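Local coordinates for protein predicted ATPase of the ABC class (Vibrio vulnificus, PDB 5D6A) that probably hydrolyses ATP as an ABC-class ATPase and here, as a dimer, holds the nucleotide analogue AMP-PNP, at residues N276-S281 with T357-E362; L314-Y319 with G339-A344; D399-S404 with A454-F459; G513-Q518 with I557-A562. All coordinates share one frame; numbering follows the deposited sequence.

Overall arrangement
Contacts 1, 2 and 4 are buried and rest on apolar packing, whereas contact 3 is only partly buried and adds to its leucines an exposed glutamate and an exposed threonine at its margin. None has a hydrogen bond between its paired segments. Contacts 1 to 3 belong to the P-loop region. The strand of contact 1 pairs with the start of the next strand in contact 3 through Leu358 N and Ser404 O, and Asn318 of contact 2 reaches Val457 O of contact 3. Contacts 1 and 2 also meet the second subunit and lie near bound nucleotide. Contact 4 stands apart in the C-terminal region, a helix crossing about 22 Å, centre to centre, from contacts 1 and 2.

Contact 1 of 4, residues N276-S281 with T357-E362; sequences NAIERS and TLLIDE
Leu359 projects from strand 357-361 onto the flank of helix 271-280, where its two methyl groups meet successive residues. CD1 lies against the backbone of the helix as much as against a side chain, 3.5 Å from both CA and CB of Glu279. The other methyl, CD2, faces CG2 of Ile278 at a looser 4.5 Å. The leucine is thus spread across the helix surface, and no polar bond joins the two segments.

Glu279 offers only the root of its side chain here. With CG set between the backbone N and the carbonyl carbon (chi1 82°), the rest of the chain runs out extended, carrying the carboxylate away from Leu359; the side chain lies near, without touching, the probable P-loop. The glutamate also touches Lys302 of strand 301-302, on which Leu359 packs too.

Two residues along the strand, Asp361 touches the bound AMP-PNP, and its OD2 is hydrogen-bonded to Ser272 OG at the start of the helix. A hydrophobic strand leading into Asp361 and Glu362, packed against the helix that follows the phosphate-binding loop, fits the Walker A and Walker B pairing of P-loop ATPases.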
loop_
_atom_site.group_PDB
_atom_site.type_symbol
_atom_site.label_atom_id
_atom_site.label_comp_id
_atom_site.label_asym_id
_atom_site.label_seq_id
_atom_site.Cartn_x
_atom_site.Cartn_y
_atom_site.Cartn_z
ATOM N N ASN A 276 2.303 3.792 -18.046
ATOM C CA ASN A 276 2.005 4.653 -16.905
ATOM C C ASN A 276 1.518 6.026 -17.349
ATOM O O ASN A 276 0.591 6.582 -16.760
ATOM C CB ASN A 276 3.226 4.798 -15.993
ATOM C CG ASN A 276 3.547 3.523 -15.235
ATOM O OD1 ASN A 276 2.697 2.644 -15.074
ATOM N ND2 ASN A 276 4.777 3.422 -14.750
ATOM N N ALA A 277 2.148 6.567 -18.387
ATOM C CA ALA A 277 1.760 7.868 -18.918
ATOM C C ALA A 277 0.363 7.785 -19.521
ATOM O O ALA A 277 -0.437 8.712 -19.389
ATOM C CB ALA A 277 2.762 8.336 -19.959
ATOM N N ILE A 278 0.072 6.665 -20.176
ATOM C CA ILE A 278 -1.233 6.453 -20.788
ATOM C C ILE A 278 -2.315 6.322 -19.716
ATOM O O ILE A 278 -3.343 6.995 -19.798
ATOM C CB ILE A 278 -1.235 5.214 -21.712
ATOM C CG1 ILE A 278 -0.316 5.454 -22.913
ATOM C CG2 ILE A 278 -2.639 4.912 -22.222
ATOM C CD1 ILE A 278 -0.138 4.248 -23.810
ATOM N N GLU A 279 -2.076 5.485 -18.706
ATOM C CA GLU A 279 -3.067 5.268 -17.642
ATOM C C GLU A 279 -3.377 6.563 -16.904
ATOM O O GLU A 279 -4.510 6.766 -16.462
ATOM C CB GLU A 279 -2.603 4.210 -16.626
ATOM C CG GLU A 279 -1.646 4.737 -15.564
ATOM C CD GLU A 279 -1.162 3.674 -14.603
ATOM O OE1 GLU A 279 -0.987 2.518 -15.027
ATOM O OE2 GLU A 279 -0.919 4.006 -13.425
ATOM N N ARG A 280 -2.373 7.429 -16.763
ATOM C CA ARG A 280 -2.564 8.703 -16.066
ATOM C C ARG A 280 -3.092 9.814 -16.960
ATOM O O ARG A 280 -3.585 10.825 -16.467
ATOM C CB ARG A 280 -1.288 9.143 -15.349
ATOM C CG ARG A 280 -0.967 8.246 -14.173
ATOM C CD ARG A 280 -0.174 8.957 -13.098
ATOM N NE ARG A 280 -0.425 8.316 -11.810
ATOM C CZ ARG A 280 -1.535 8.494 -11.086
ATOM N NH1 ARG A 280 -2.519 9.281 -11.522
ATOM N NH2 ARG A 280 -1.676 7.867 -9.923
ATOM N N SER A 281 -3.010 9.619 -18.271
ATOM C CA SER A 281 -3.526 10.609 -19.210
ATOM C C SER A 281 -5.056 10.664 -19.220
ATOM O O SER A 281 -5.643 11.381 -20.028
ATOM C CB SER A 281 -2.972 10.361 -20.610
ATOM O OG SER A 281 -1.568 10.566 -20.614
ATOM N N THR A 357 -11.658 0.902 -22.545
ATOM C CA THR A 357 -10.270 0.501 -22.671
ATOM C C THR A 357 -9.768 -0.140 -21.388
ATOM O O THR A 357 -10.095 0.303 -20.289
ATOM C CB THR A 357 -9.389 1.711 -23.032
ATOM O OG1 THR A 357 -9.893 2.325 -24.229
ATOM C CG2 THR A 357 -7.940 1.288 -23.239
ATOM N N LEU A 358 -8.978 -1.196 -21.547
ATOM C CA LEU A 358 -8.415 -1.928 -20.423
ATOM C C LEU A 358 -6.905 -1.905 -20.531
ATOM O O LEU A 358 -6.354 -2.203 -21.585
ATOM C CB LEU A 358 -8.914 -3.370 -20.435
ATOM C CG LEU A 358 -10.428 -3.543 -20.330
ATOM C CD1 LEU A 358 -10.810 -4.988 -20.594
ATOM C CD2 LEU A 358 -10.943 -3.076 -18.977
ATOM N N LEU A 359 -6.239 -1.548 -19.439
ATOM C CA LEU A 359 -4.785 -1.480 -19.414
ATOM C C LEU A 359 -4.260 -2.620 -18.560
ATOM O O LEU A 359 -4.735 -2.830 -17.450
ATOM C CB LEU A 359 -4.333 -0.129 -18.853
ATOM C CG LEU A 359 -4.981 1.090 -19.523
ATOM C CD1 LEU A 359 -4.512 2.376 -18.862
ATOM C CD2 LEU A 359 -4.697 1.120 -21.019
ATOM N N ILE A 360 -3.292 -3.366 -19.083
ATOM C CA ILE A 360 -2.723 -4.508 -18.367
ATOM C C ILE A 360 -1.209 -4.532 -18.472
ATOM O O ILE A 360 -0.649 -4.230 -19.523
ATOM C CB ILE A 360 -3.279 -5.841 -18.913
ATOM C CG1 ILE A 360 -4.796 -5.891 -18.717
ATOM C CG2 ILE A 360 -2.610 -7.026 -18.226
ATOM C CD1 ILE A 360 -5.452 -7.136 -19.264
ATOM N N ASP A 361 -0.553 -4.892 -17.372
ATOM C CA ASP A 361 0.903 -4.985 -17.325
ATOM C C ASP A 361 1.258 -6.383 -16.840
ATOM O O ASP A 361 0.989 -6.738 -15.692
ATOM C CB ASP A 361 1.486 -3.913 -16.400
ATOM C CG ASP A 361 3.009 -3.874 -16.427
ATOM O OD1 ASP A 361 3.637 -4.845 -16.899
ATOM O OD2 ASP A 361 3.581 -2.864 -15.964
ATOM N N GLU A 362 1.869 -7.164 -17.726
ATOM C CA GLU A 362 2.242 -8.547 -17.437
ATOM C C GLU A 362 3.063 -8.702 -16.152
ATOM O O GLU A 362 3.006 -9.747 -15.502
ATOM C CB GLU A 362 2.997 -9.138 -18.633
ATOM C CG GLU A 362 3.236 -10.636 -18.547
ATOM C CD GLU A 362 3.846 -11.217 -19.813
ATOM O OE1 GLU A 362 4.579 -10.494 -20.524
ATOM O OE2 GLU A 362 3.604 -12.414 -20.090
#

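Contact 2 of 4, residues L314-Y319 with G339-A344; sequences LNLSNY and GSTSQA
Tyr319 and Ala344 bring the two backbones closest, their CA atoms 6.6 Å apart. The tyrosine belongs to an irregular loop that folds back on itself through a bond from Tyr319 N to Leu316 O, while Ala344 lies in the first turns of helix 339-352. The loop is also braced from within by an Asx turn. Asn315 OD1 accepts from Ser317 N at 2.9 Å, with an N-H...O angle of 163°. The same oxygen takes the hydroxyl of Ser317 OG at 2.7 Å, which approaches in the carbonyl plane on a lone pair. Two donors from one residue therefore hold the asparagine oxygen.

Across the contact the packing is apolar and fairly loose. Tyr319 meets the helix with the base of its side chain, CB lying 4.1 Å from the methyl CB of Ala344, while the side chain also touches Leu347 and Gln348, in the next turn. Leu316 places its branches on different residues. CD2 rests beside the carbonyl O of Ala344 at 4.1 Å, and CD1 reaches CG2 of Thr341, one turn earlier, at 4.4 Å. Phe332 touches both Leu316 and Thr341.

The loop thus backs a helix whose amino end faces the dimer interface. Gly339 N makes a weak hydrogen bond to an AMP-PNP gamma-phosphate oxygen, while Ser340 and Thr341 pack on Gly267 and Phe268 of the second subunit. This is consistent with the signature-motif helix of an ABC ATPase, set opposite the partner's P-loop across a sandwiched nucleotide.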
loop_
_atom_site.group_PDB
_atom_site.type_symbol
_atom_site.label_atom_id
_atom_site.label_comp_id
_atom_site.label_asym_id
_atom_site.label_seq_id
_atom_site.Cartn_x
_atom_site.Cartn_y
_atom_site.Cartn_z
ATOM N N LEU A 314 -20.945 -11.581 -8.437
ATOM C CA LEU A 314 -20.506 -11.267 -9.787
ATOM C C LEU A 314 -20.477 -12.529 -10.640
ATOM O O LEU A 314 -20.101 -13.598 -10.156
ATOM C CB LEU A 314 -19.109 -10.651 -9.721
ATOM C CG LEU A 314 -18.488 -10.086 -10.995
ATOM C CD1 LEU A 314 -19.323 -8.933 -11.537
ATOM C CD2 LEU A 314 -17.070 -9.621 -10.705
ATOM N N ASN A 315 -20.874 -12.398 -11.905
ATOM C CA ASN A 315 -20.895 -13.521 -12.844
ATOM C C ASN A 315 -19.565 -13.606 -13.580
ATOM O O ASN A 315 -19.224 -12.716 -14.356
ATOM C CB ASN A 315 -22.049 -13.354 -13.842
ATOM C CG ASN A 315 -22.217 -14.554 -14.771
ATOM O OD1 ASN A 315 -21.318 -15.377 -14.926
ATOM N ND2 ASN A 315 -23.381 -14.649 -15.397
ATOM N N LEU A 316 -18.822 -14.684 -13.340
ATOM C CA LEU A 316 -17.521 -14.877 -13.970
ATOM C C LEU A 316 -17.521 -16.050 -14.955
ATOM O O LEU A 316 -16.465 -16.593 -15.281
ATOM C CB LEU A 316 -16.463 -15.104 -12.890
ATOM C CG LEU A 316 -16.398 -14.020 -11.809
ATOM C CD1 LEU A 316 -15.332 -14.349 -10.772
ATOM C CD2 LEU A 316 -16.134 -12.656 -12.426
ATOM N N SER A 317 -18.704 -16.420 -15.439
ATOM C CA SER A 317 -18.844 -17.541 -16.374
ATOM C C SER A 317 -17.942 -17.423 -17.597
ATOM O O SER A 317 -17.461 -18.428 -18.106
ATOM C CB SER A 317 -20.299 -17.669 -16.836
ATOM O OG SER A 317 -21.159 -17.908 -15.739
ATOM N N ASN A 318 -17.714 -16.200 -18.063
ATOM C CA ASN A 318 -16.874 -15.974 -19.240
ATOM C C ASN A 318 -15.394 -16.268 -19.024
ATOM O O ASN A 318 -14.646 -16.387 -19.992
ATOM C CB ASN A 318 -17.026 -14.536 -19.741
ATOM C CG ASN A 318 -18.430 -14.225 -20.223
ATOM O OD1 ASN A 318 -19.224 -15.126 -20.500
ATOM N ND2 ASN A 318 -18.739 -12.941 -20.343
ATOM N N TYR A 319 -14.966 -16.386 -17.770
ATOM C CA TYR A 319 -13.555 -16.642 -17.486
ATOM C C TYR A 319 -13.362 -17.876 -16.614
ATOM O O TYR A 319 -12.605 -18.778 -16.974
ATOM C CB TYR A 319 -12.929 -15.404 -16.842
ATOM C CG TYR A 319 -13.181 -14.157 -17.662
ATOM C CD1 TYR A 319 -12.456 -13.910 -18.823
ATOM C CD2 TYR A 319 -14.161 -13.238 -17.292
ATOM C CE1 TYR A 319 -12.691 -12.781 -19.586
ATOM C CE2 TYR A 319 -14.399 -12.105 -18.048
ATOM C CZ TYR A 319 -13.661 -11.884 -19.195
ATOM O OH TYR A 319 -13.886 -10.765 -19.960
ATOM N N GLY A 339 -5.803 -14.645 -6.936
ATOM C CA GLY A 339 -5.138 -13.777 -7.907
ATOM C C GLY A 339 -5.892 -13.721 -9.220
ATOM O O GLY A 339 -6.393 -12.669 -9.617
ATOM N N SER A 340 -5.955 -14.860 -9.900
ATOM C CA SER A 340 -6.671 -14.960 -11.171
ATOM C C SER A 340 -8.155 -14.650 -11.003
ATOM O O SER A 340 -8.800 -14.127 -11.913
ATOM C CB SER A 340 -6.514 -16.365 -11.763
ATOM O OG SER A 340 -7.044 -17.347 -10.888
ATOM N N THR A 341 -8.691 -14.981 -9.833
ATOM C CA THR A 341 -10.094 -14.746 -9.548
ATOM C C THR A 341 -10.368 -13.258 -9.406
ATOM O O THR A 341 -11.340 -12.747 -9.957
ATOM C CB THR A 341 -10.520 -15.456 -8.254
ATOM O OG1 THR A 341 -10.253 -16.861 -8.368
ATOM C CG2 THR A 341 -11.995 -15.245 -7.983
ATOM N N SER A 342 -9.505 -12.566 -8.670
ATOM C CA SER A 342 -9.671 -11.135 -8.454
ATOM C C SER A 342 -9.496 -10.350 -9.740
ATOM O O SER A 342 -10.190 -9.363 -9.964
ATOM C CB SER A 342 -8.678 -10.621 -7.411
ATOM O OG SER A 342 -7.349 -10.870 -7.818
ATOM N N GLN A 343 -8.566 -10.776 -10.583
ATOM C CA GLN A 343 -8.335 -10.059 -11.826
ATOM C C GLN A 343 -9.503 -10.289 -12.779
ATOM O O GLN A 343 -9.950 -9.362 -13.450
ATOM C CB GLN A 343 -6.995 -10.445 -12.455
ATOM C CG GLN A 343 -6.588 -9.510 -13.587
ATOM C CD GLN A 343 -5.109 -9.592 -13.937
ATOM O OE1 GLN A 343 -4.421 -10.555 -13.594
ATOM N NE2 GLN A 343 -4.612 -8.567 -14.624
ATOM N N ALA A 344 -10.004 -11.524 -12.815
ATOM C CA ALA A 344 -11.152 -11.869 -13.655
ATOM C C ALA A 344 -12.365 -11.049 -13.214
ATOM O O ALA A 344 -13.106 -10.505 -14.041
ATOM C CB ALA A 344 -11.454 -13.357 -13.558
#

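Contact 3 of 4, residues D399-S404 with A454-F459; sequences DELEIS and APLVTF
A partly buried contact of mixed character, two leucines together with a glutamate and a threonine, joins the carboxyl end of helix 390-401 to the extended loop 454-459 at the surface of the P-loop region. Leu456 is the residue in the middle, reached by two consecutive side chains of the helix. From one, Leu401, methyl CD1 meets Leu456 CD2 at 3.8 Å, the two side chains roughly perpendicular to each other. With CG anti to the backbone N (chi1 -179°), the branch of Leu456 is directed to the helix. The second branch of Leu401 continues along the loop, and its CD2 comes 3.6 Å from Thr458 OG1 as the two side chains run antiparallel past one another.

Glu400 reaches Leu456 with an extended chain that brings the carboxylate to its side chain. Its OE1 lies 3.4 Å from Leu456 CB. The neighbouring carbonyl O of Leu456 is, like OE1, an acceptor, and the two make no hydrogen bond, so the carboxylate gains no polar bond from the loop segment.

Beyond the two segments, Leu456 also packs on Arg393, Gln396 and Leu397 of helix 390-401, and Ala454 O accepts from Gln396 NE2. Asn318 ND2 ties the loop down through Val457 O. Past Leu401 the chain turns at Glu402, which has positive phi, and enters strand 404-408 beside strand 357-361, while Leu401 and Ile403 rest on Val351 of helix 339-352.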
loop_
_atom_site.group_PDB
_atom_site.type_symbol
_atom_site.label_atom_id
_atom_site.label_comp_id
_atom_site.label_asym_id
_atom_site.label_seq_id
_atom_site.Cartn_x
_atom_site.Cartn_y
_atom_site.Cartn_z
ATOM N N ASP A 399 -14.030 -7.501 -30.818
ATOM C CA ASP A 399 -14.969 -7.757 -31.909
ATOM C C ASP A 399 -16.442 -7.666 -31.526
ATOM O O ASP A 399 -17.271 -7.274 -32.350
ATOM C CB ASP A 399 -14.703 -9.144 -32.501
ATOM C CG ASP A 399 -13.286 -9.302 -33.019
ATOM O OD1 ASP A 399 -12.517 -8.317 -33.005
ATOM O OD2 ASP A 399 -12.941 -10.422 -33.443
ATOM N N GLU A 400 -16.766 -8.021 -30.285
ATOM C CA GLU A 400 -18.159 -8.033 -29.829
ATOM C C GLU A 400 -18.561 -6.800 -29.029
ATOM O O GLU A 400 -19.638 -6.242 -29.243
ATOM C CB GLU A 400 -18.414 -9.283 -28.984
ATOM C CG GLU A 400 -17.962 -10.575 -29.653
ATOM C CD GLU A 400 -18.353 -11.826 -28.880
ATOM O OE1 GLU A 400 -19.163 -11.723 -27.934
ATOM O OE2 GLU A 400 -17.862 -12.922 -29.232
ATOM N N LEU A 401 -17.702 -6.380 -28.106
ATOM C CA LEU A 401 -18.003 -5.236 -27.244
ATOM C C LEU A 401 -17.257 -3.962 -27.633
ATOM O O LEU A 401 -17.460 -2.918 -27.020
ATOM C CB LEU A 401 -17.688 -5.597 -25.791
ATOM C CG LEU A 401 -18.368 -6.871 -25.276
ATOM C CD1 LEU A 401 -17.941 -7.166 -23.845
ATOM C CD2 LEU A 401 -19.882 -6.761 -25.372
ATOM N N GLU A 402 -16.407 -4.043 -28.652
ATOM C CA GLU A 402 -15.626 -2.890 -29.104
ATOM C C GLU A 402 -14.791 -2.285 -27.968
ATOM O O GLU A 402 -14.637 -1.068 -27.872
ATOM C CB GLU A 402 -16.536 -1.838 -29.760
ATOM C CG GLU A 402 -17.264 -2.360 -30.993
ATOM C CD GLU A 402 -18.112 -1.307 -31.691
ATOM O OE1 GLU A 402 -18.207 -0.170 -31.181
ATOM O OE2 GLU A 402 -18.687 -1.619 -32.756
ATOM N N ILE A 403 -14.249 -3.156 -27.117
ATOM C CA ILE A 403 -13.407 -2.734 -25.999
ATOM C C ILE A 403 -11.935 -2.926 -26.353
ATOM O O ILE A 403 -11.494 -4.042 -26.623
ATOM C CB ILE A 403 -13.727 -3.526 -24.715
ATOM C CG1 ILE A 403 -15.162 -3.232 -24.263
ATOM C CG2 ILE A 403 -12.739 -3.165 -23.607
ATOM C CD1 ILE A 403 -15.603 -4.018 -23.046
ATOM N N SER A 404 -11.180 -1.831 -26.348
ATOM C CA SER A 404 -9.755 -1.882 -26.668
ATOM C C SER A 404 -8.921 -2.298 -25.456
ATOM O O SER A 404 -9.351 -2.160 -24.311
ATOM C CB SER A 404 -9.285 -0.530 -27.194
ATOM O OG SER A 404 -9.986 -0.179 -28.377
ATOM N N ALA A 454 -15.516 -20.129 -27.161
ATOM C CA ALA A 454 -16.899 -20.082 -26.679
ATOM C C ALA A 454 -17.395 -18.634 -26.772
ATOM O O ALA A 454 -16.585 -17.706 -26.764
ATOM C CB ALA A 454 -16.980 -20.594 -25.250
ATOM N N PRO A 455 -18.724 -18.431 -26.833
ATOM C CA PRO A 455 -19.265 -17.077 -26.985
ATOM C C PRO A 455 -19.200 -16.219 -25.722
ATOM O O PRO A 455 -19.642 -16.651 -24.659
ATOM C CB PRO A 455 -20.722 -17.332 -27.365
ATOM C CG PRO A 455 -21.058 -18.615 -26.686
ATOM C CD PRO A 455 -19.794 -19.432 -26.656
ATOM N N LEU A 456 -18.653 -15.013 -25.853
ATOM C CA LEU A 456 -18.558 -14.076 -24.737
ATOM C C LEU A 456 -19.961 -13.559 -24.438
ATOM O O LEU A 456 -20.554 -12.864 -25.260
ATOM C CB LEU A 456 -17.636 -12.909 -25.094
ATOM C CG LEU A 456 -17.404 -11.849 -24.017
ATOM C CD1 LEU A 456 -16.635 -12.439 -22.849
ATOM C CD2 LEU A 456 -16.650 -10.660 -24.589
ATOM N N VAL A 457 -20.485 -13.891 -23.261
ATOM C CA VAL A 457 -21.846 -13.508 -22.884
ATOM C C VAL A 457 -21.918 -12.187 -22.111
ATOM O O VAL A 457 -21.191 -11.984 -21.143
ATOM C CB VAL A 457 -22.503 -14.613 -22.028
ATOM C CG1 VAL A 457 -23.950 -14.258 -21.702
ATOM C CG2 VAL A 457 -22.431 -15.951 -22.749
ATOM N N THR A 458 -22.803 -11.299 -22.559
ATOM C CA THR A 458 -23.042 -10.017 -21.903
ATOM C C THR A 458 -24.123 -10.243 -20.852
ATOM O O THR A 458 -25.100 -10.942 -21.116
ATOM C CB THR A 458 -23.516 -8.950 -22.912
ATOM O OG1 THR A 458 -22.476 -8.698 -23.867
ATOM C CG2 THR A 458 -23.878 -7.644 -22.206
ATOM N N PHE A 459 -23.953 -9.656 -19.669
ATOM C CA PHE A 459 -24.917 -9.837 -18.581
ATOM C C PHE A 459 -25.532 -8.521 -18.122
ATOM O O PHE A 459 -24.927 -7.456 -18.282
ATOM C CB PHE A 459 -24.233 -10.477 -17.367
ATOM C CG PHE A 459 -23.415 -11.686 -17.696
ATOM C CD1 PHE A 459 -24.024 -12.894 -17.990
ATOM C CD2 PHE A 459 -22.029 -11.620 -17.693
ATOM C CE1 PHE A 459 -23.268 -14.013 -18.293
ATOM C CE2 PHE A 459 -21.267 -12.736 -17.992
ATOM C CZ PHE A 459 -21.888 -13.936 -18.291
#

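Contact 4 of 4, residues G513-Q518 with I557-A562; sequences GWVWYQ and IDVMAA
Ala562 N donates to Asp558 O at 2.9 Å, and Ala561 N likewise to Ile557 O, regular helical bonds that keep Val559 and Ala562 on one flank of helix 556-564. That flank packs on helix 506-519 in a near-perpendicular helix-helix crossing in the MRB1590-type C-terminal region. The axes of the two short segments are inclined at 81° and pass 10.4 Å apart, so contact is confined to a small patch around the crossing point.

Val515 and Val559 supply the nearest CA pair, and their CG1 methyls touch at 3.9 Å. Both valines set CG1 anti to the backbone N, which turns these methyls into the interface. Trp516 contributes the broader surface. Its CG lies beside the backbone N and anti to the carbonyl carbon (chi1 -71°), and from there the indole reaches over to the other helix edge first. Val559 CG1 sits at this edge in the ring plane, 3.6 Å from NE1. The indole also makes an edge-to-face pair with Phe490.

Around the crossing, Ile512 touches both Val559 and Ala562, while Ile533 of helix 529-536 packs on Val559 and Met545 on Val515. At the six-membered end of the indole the helix backbone itself joins in: Trp516 CZ2 stands 3.6 Å from the carbonyl carbon C of Ala562 and 3.7 Å from its methyl CB.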
loop_
_atom_site.group_PDB
_atom_site.type_symbol
_atom_site.label_atom_id
_atom_site.label_comp_id
_atom_site.label_asym_id
_atom_site.label_seq_id
_atom_site.Cartn_x
_atom_site.Cartn_y
_atom_site.Cartn_z
ATOM N N GLY A 513 -16.807 8.870 -1.332
ATOM C CA GLY A 513 -17.565 8.628 -0.113
ATOM C C GLY A 513 -18.837 9.454 -0.058
ATOM O O GLY A 513 -19.872 8.981 0.422
ATOM N N TRP A 514 -18.777 10.690 -0.551
ATOM C CA TRP A 514 -19.964 11.546 -0.537
ATOM C C TRP A 514 -20.973 11.193 -1.637
ATOM O O TRP A 514 -22.125 11.621 -1.581
ATOM C CB TRP A 514 -19.583 13.027 -0.512
ATOM C CG TRP A 514 -19.007 13.388 0.821
ATOM C CD1 TRP A 514 -17.693 13.584 1.127
ATOM C CD2 TRP A 514 -19.729 13.515 2.052
ATOM N NE1 TRP A 514 -17.552 13.858 2.464
ATOM C CE2 TRP A 514 -18.787 13.823 3.057
ATOM C CE3 TRP A 514 -21.082 13.416 2.401
ATOM C CZ2 TRP A 514 -19.154 14.036 4.389
ATOM C CZ3 TRP A 514 -21.448 13.628 3.724
ATOM C CH2 TRP A 514 -20.486 13.933 4.703
ATOM N N VAL A 515 -20.545 10.404 -2.620
ATOM C CA VAL A 515 -21.460 9.919 -3.650
ATOM C C VAL A 515 -22.242 8.780 -3.017
ATOM O O VAL A 515 -23.454 8.678 -3.185
ATOM C CB VAL A 515 -20.727 9.428 -4.912
ATOM C CG1 VAL A 515 -21.672 8.655 -5.821
ATOM C CG2 VAL A 515 -20.105 10.603 -5.651
ATOM N N TRP A 516 -21.530 7.932 -2.280
ATOM C CA TRP A 516 -22.135 6.813 -1.550
ATOM C C TRP A 516 -23.210 7.359 -0.620
ATOM O O TRP A 516 -24.310 6.815 -0.538
ATOM C CB TRP A 516 -21.061 6.099 -0.726
ATOM C CG TRP A 516 -20.059 5.308 -1.531
ATOM C CD1 TRP A 516 -19.814 5.400 -2.873
ATOM C CD2 TRP A 516 -19.076 4.414 -1.009
ATOM N NE1 TRP A 516 -18.793 4.554 -3.228
ATOM C CE2 TRP A 516 -18.313 3.946 -2.100
ATOM C CE3 TRP A 516 -18.783 3.939 0.273
ATOM C CZ2 TRP A 516 -17.278 3.027 -1.949
ATOM C CZ3 TRP A 516 -17.754 3.027 0.423
ATOM C CH2 TRP A 516 -17.012 2.579 -0.685
ATOM N N TYR A 517 -22.879 8.451 0.067
ATOM C CA TYR A 517 -23.800 9.109 0.990
ATOM C C TYR A 517 -25.109 9.465 0.293
ATOM O O TYR A 517 -26.175 9.381 0.893
ATOM C CB TYR A 517 -23.150 10.368 1.586
ATOM C CG TYR A 517 -24.024 11.121 2.573
ATOM C CD1 TYR A 517 -24.094 10.733 3.909
ATOM C CD2 TYR A 517 -24.771 12.227 2.172
ATOM C CE1 TYR A 517 -24.888 11.417 4.814
ATOM C CE2 TYR A 517 -25.568 12.919 3.070
ATOM C CZ TYR A 517 -25.626 12.511 4.391
ATOM O OH TYR A 517 -26.420 13.192 5.285
ATOM N N GLN A 518 -25.019 9.858 -0.975
ATOM C CA GLN A 518 -26.207 10.221 -1.751
ATOM C C GLN A 518 -26.982 8.988 -2.193
ATOM O O GLN A 518 -28.213 9.007 -2.225
ATOM C CB GLN A 518 -25.836 11.082 -2.961
ATOM C CG GLN A 518 -25.277 12.443 -2.583
ATOM C CD GLN A 518 -24.964 13.307 -3.785
ATOM O OE1 GLN A 518 -25.383 13.013 -4.905
ATOM N NE2 GLN A 518 -24.231 14.389 -3.555
ATOM N N ILE A 557 -16.821 5.048 -12.908
ATOM C CA ILE A 557 -16.205 3.728 -12.870
ATOM C C ILE A 557 -15.366 3.546 -11.601
ATOM O O ILE A 557 -15.257 2.438 -11.083
ATOM C CB ILE A 557 -15.357 3.460 -14.143
ATOM C CG1 ILE A 557 -14.941 1.988 -14.211
ATOM C CG2 ILE A 557 -14.142 4.382 -14.206
ATOM C CD1 ILE A 557 -14.208 1.614 -15.483
ATOM N N ASP A 558 -14.785 4.629 -11.094
ATOM C CA ASP A 558 -13.985 4.554 -9.868
ATOM C C ASP A 558 -14.868 4.411 -8.621
ATOM O O ASP A 558 -14.501 3.711 -7.678
ATOM C CB ASP A 558 -13.049 5.762 -9.750
ATOM C CG ASP A 558 -11.927 5.738 -10.784
ATOM O OD1 ASP A 558 -11.534 4.635 -11.226
ATOM O OD2 ASP A 558 -11.422 6.820 -11.145
ATOM N N VAL A 559 -16.026 5.067 -8.623
ATOM C CA VAL A 559 -16.966 4.967 -7.503
ATOM C C VAL A 559 -17.414 3.511 -7.382
ATOM O O VAL A 559 -17.496 2.963 -6.279
ATOM C CB VAL A 559 -18.200 5.867 -7.708
ATOM C CG1 VAL A 559 -19.194 5.684 -6.571
ATOM C CG2 VAL A 559 -17.790 7.327 -7.809
HETATM N N MSE A 560 -17.690 2.894 -8.531
HETATM C CA MSE A 560 -18.102 1.491 -8.587
HETATM C C MSE A 560 -16.970 0.625 -8.123
HETATM O O MSE A 560 -17.162 -0.270 -7.300
HETATM C CB MSE A 560 -18.470 1.080 -10.013
HETATM C CG MSE A 560 -19.830 1.614 -10.454
HETATM SE SE MSE A 560 -21.251 1.004 -9.231
HETATM C CE MSE A 560 -21.093 -0.940 -9.509
ATOM N N ALA A 561 -15.776 0.884 -8.647
ATOM C CA ALA A 561 -14.595 0.118 -8.264
ATOM C C ALA A 561 -14.433 0.103 -6.742
ATOM O O ALA A 561 -14.210 -0.950 -6.143
ATOM C CB ALA A 561 -13.352 0.695 -8.926
ATOM N N ALA A 562 -14.550 1.277 -6.124
ATOM C CA ALA A 562 -14.428 1.398 -4.669
ATOM C C ALA A 562 -15.562 0.651 -3.982
ATOM O O ALA A 562 -15.363 -0.016 -2.967
ATOM C CB ALA A 562 -14.445 2.862 -4.259
#